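Local coordinates for protein CbsA (Xanthomonas oryzae pv. oryzae, PDB 5XYH) that probably hydrolyses the beta-1,4-glucosidic bonds of cellulose as a secreted family 6 exoglucanase (cellobiohydrolase) that degrades plant cell walls, at residues A102-G107 / G380-C385. Sequence-based numbering, arbitrary orientation.
Sequences ALASNG and GFDRYC
The carboxylate of Asp-382 faces the backbone of Leu-103 and Ala-104 and illustrates how one acidic side chain can tie together two loops far apart in sequence. With CG anti to the backbone N (chi1 -161°), the group reaches across to the other loop, where Ala-104 N donates to Asp-382 OD2 over 3.1 Å from above the carboxylate plane. The other oxygen turns back on its own chain: the anti lone pair of Asp-382 OD1 accepts from Tyr-384 N at 3.0 Å, an Asx turn leading into the 3-10 segment 383-385. The carboxylate is thus held from both loops, and a water adds a bridge from Asp-382 OD2 to Ala-104 O. Leu-103 crosses this side chain at about a right angle, its CB 3.5 Å from Asp-382 OD1, while Leu-103 CD1 lies against Arg-383 CB and meets the Tyr-384 ring at its edge, 4.0 Å from Tyr-384 CD1. At the other end, Asn-106 OD1 accepts from Gly-380 N at 2.9 Å, with the donor above the amide plane. Beyond the contact, Tyr-384 stacks on Trp-334 and Cys-385 forms a disulfide with Cys-335. In this family 6 glycosyl hydrolase fold, the surface junction joins loops following strands 86-92 and 354-358 of the central mixed sheet, before helices 113-131 and 411-419.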
ATOM      1  N   ALA A 102      -6.037  12.235   6.747  1.00 16.97           N
ATOM      2  CA  ALA A 102      -5.289  11.938   7.958  1.00 17.18           C
ATOM      3  C   ALA A 102      -5.489  13.023   9.012  1.00 16.14           C
ATOM      4  O   ALA A 102      -5.677  14.203   8.697  1.00 15.22           O
ATOM      5  CB  ALA A 102      -3.796  11.807   7.635  1.00 16.62           C
ATOM      6  N   LEU A 103      -5.417  12.611  10.279  1.00 15.80           N
ATOM      7  CA  LEU A 103      -5.415  13.575  11.378  1.00 16.71           C
ATOM      8  C   LEU A 103      -4.140  14.408  11.393  1.00 16.66           C
ATOM      9  O   LEU A 103      -4.182  15.597  11.737  1.00 17.04           O
ATOM     10  CB  LEU A 103      -5.584  12.852  12.712  1.00 15.32           C
ATOM     11  CG  LEU A 103      -6.943  12.172  12.873  1.00 15.25           C
ATOM     12  CD1 LEU A 103      -7.070  11.539  14.240  1.00 15.31           C
ATOM     13  CD2 LEU A 103      -8.085  13.165  12.599  1.00 17.97           C
ATOM     14  N   ALA A 104      -3.010  13.806  11.025  1.00 15.16           N
ATOM     15  CA  ALA A 104      -1.712  14.489  10.986  1.00 15.86           C
ATOM     16  C   ALA A 104      -0.899  13.886   9.838  1.00 15.89           C
ATOM     17  O   ALA A 104      -0.220  12.871  10.006  1.00 15.38           O
ATOM     18  CB  ALA A 104      -0.975  14.362  12.315  1.00 15.69           C
ATOM     19  N   SER A 105      -0.958  14.531   8.678  1.00 16.50           N
ATOM     20  CA  SER A 105      -0.127  14.123   7.553  1.00 16.34           C
ATOM     21  C   SER A 105       1.308  14.597   7.746  1.00 16.24           C
ATOM     22  O   SER A 105       1.559  15.658   8.319  1.00 16.21           O
ATOM     23  CB  SER A 105      -0.657  14.702   6.241  1.00 16.21           C
ATOM     24  OG  SER A 105       0.300  14.514   5.200  1.00 15.88           O
ATOM     25  N   ASN A 106       2.259  13.829   7.222  1.00 15.43           N
ATOM     26  CA  ASN A 106       3.640  14.285   7.232  1.00 15.60           C
ATOM     27  C   ASN A 106       4.083  14.819   5.874  1.00 15.89           C
ATOM     28  O   ASN A 106       5.265  15.117   5.692  1.00 16.29           O
ATOM     29  CB  ASN A 106       4.573  13.165   7.689  1.00 16.26           C
ATOM     30  CG  ASN A 106       4.194  12.611   9.047  1.00 16.19           C
ATOM     31  OD1 ASN A 106       3.796  13.352   9.952  1.00 16.51           O
ATOM     32  ND2 ASN A 106       4.302  11.299   9.194  1.00 16.18           N
ATOM     33  N   GLY A 107       3.165  14.964   4.926  1.00 15.26           N
ATOM     34  CA  GLY A 107       3.538  15.444   3.611  1.00 14.88           C
ATOM     35  C   GLY A 107       4.105  16.843   3.677  1.00 15.50           C
ATOM     36  O   GLY A 107       3.562  17.704   4.367  1.00 16.24           O
ATOM     37  N   GLY A 380       4.812  13.746  12.690  1.00 14.76           N
ATOM     38  CA  GLY A 380       3.948  14.174  13.766  1.00 15.24           C
ATOM     39  C   GLY A 380       3.265  13.032  14.490  1.00 14.57           C
ATOM     40  O   GLY A 380       3.748  11.892  14.512  1.00 14.01           O
ATOM     41  N   PHE A 381       2.132  13.357  15.113  1.00 13.79           N
ATOM     42  CA  PHE A 381       1.408  12.454  16.001  1.00 13.95           C
ATOM     43  C   PHE A 381      -0.026  12.362  15.479  1.00 14.31           C
ATOM     44  O   PHE A 381      -0.846  13.263  15.702  1.00 14.21           O
ATOM     45  CB  PHE A 381       1.473  12.952  17.451  1.00 13.07           C
ATOM     46  CG  PHE A 381       0.646  12.147  18.414  1.00 13.45           C
ATOM     47  CD1 PHE A 381       0.413  10.790  18.201  1.00 13.48           C
ATOM     48  CD2 PHE A 381       0.096  12.752  19.543  1.00 13.76           C
ATOM     49  CE1 PHE A 381      -0.355  10.050  19.096  1.00 13.40           C
ATOM     50  CE2 PHE A 381      -0.677  12.018  20.439  1.00 13.82           C
ATOM     51  CZ  PHE A 381      -0.896  10.668  20.220  1.00 13.96           C
ATOM     52  N   ASP A 382      -0.316  11.277  14.772  1.00 13.98           N
ATOM     53  CA  ASP A 382      -1.665  10.973  14.315  1.00 14.10           C
ATOM     54  C   ASP A 382      -2.339  10.136  15.395  1.00 14.14           C
ATOM     55  O   ASP A 382      -1.818   9.082  15.770  1.00 14.13           O
ATOM     56  CB  ASP A 382      -1.605  10.216  12.987  1.00 13.99           C
ATOM     57  CG  ASP A 382      -2.920  10.255  12.213  1.00 14.54           C
ATOM     58  OD1 ASP A 382      -3.956   9.810  12.755  1.00 13.62           O
ATOM     59  OD2 ASP A 382      -2.898  10.714  11.045  1.00 15.32           O
ATOM     60  N   ARG A 383      -3.469  10.613  15.925  1.00 13.67           N
ATOM     61  CA  ARG A 383      -4.147   9.865  16.983  1.00 14.37           C
ATOM     62  C   ARG A 383      -4.605   8.478  16.532  1.00 13.98           C
ATOM     63  O   ARG A 383      -4.844   7.613  17.380  1.00 13.85           O
ATOM     64  CB  ARG A 383      -5.351  10.641  17.523  1.00 14.39           C
ATOM     65  CG  ARG A 383      -5.044  12.042  18.007  1.00 15.99           C
ATOM     66  CD  ARG A 383      -4.180  12.047  19.278  1.00 16.49           C
ATOM     67  NE  ARG A 383      -4.694  11.208  20.368  1.00 15.84           N
ATOM     68  CZ  ARG A 383      -5.702  11.535  21.172  1.00 16.62           C
ATOM     69  NH1 ARG A 383      -6.349  12.689  21.005  1.00 16.64           N
ATOM     70  NH2 ARG A 383      -6.064  10.700  22.145  1.00 17.03           N
ATOM     71  N   TYR A 384      -4.718   8.223  15.227  1.00 14.05           N
ATOM     72  CA  TYR A 384      -5.029   6.847  14.856  1.00 13.44           C
ATOM     73  C   TYR A 384      -3.895   5.888  15.194  1.00 13.27           C
ATOM     74  O   TYR A 384      -4.100   4.670  15.125  1.00 12.71           O
ATOM     75  CB  TYR A 384      -5.381   6.758  13.372  1.00 14.45           C
ATOM     76  CG  TYR A 384      -6.870   6.656  13.103  1.00 15.02           C
ATOM     77  CD1 TYR A 384      -7.672   7.794  13.096  1.00 15.76           C
ATOM     78  CD2 TYR A 384      -7.466   5.429  12.840  1.00 15.24           C
ATOM     79  CE1 TYR A 384      -9.020   7.713  12.834  1.00 16.00           C
ATOM     80  CE2 TYR A 384      -8.818   5.334  12.576  1.00 15.35           C
ATOM     81  CZ  TYR A 384      -9.591   6.477  12.579  1.00 16.42           C
ATOM     82  OH  TYR A 384     -10.934   6.390  12.311  1.00 16.97           O
ATOM     83  N   CYS A 385      -2.718   6.409  15.573  1.00 12.18           N
ATOM     84  CA  CYS A 385      -1.583   5.622  16.048  1.00 13.46           C
ATOM     85  C   CYS A 385      -1.511   5.571  17.574  1.00 13.98           C
ATOM     86  O   CYS A 385      -0.573   4.979  18.127  1.00 13.53           O
ATOM     87  CB  CYS A 385      -0.260   6.197  15.500  1.00 13.82           C
ATOM     88  SG  CYS A 385      -0.217   6.393  13.676  1.00 15.49           S
TER
HETATM   89  O   HOH W   1      -5.754   9.289  10.629  1.00 16.12           O
HETATM   90  O   HOH W   2      -0.749  10.180   9.539  1.00 15.03           O
HETATM   91  O   HOH W   3       2.954  10.189  11.794  1.00 14.56           O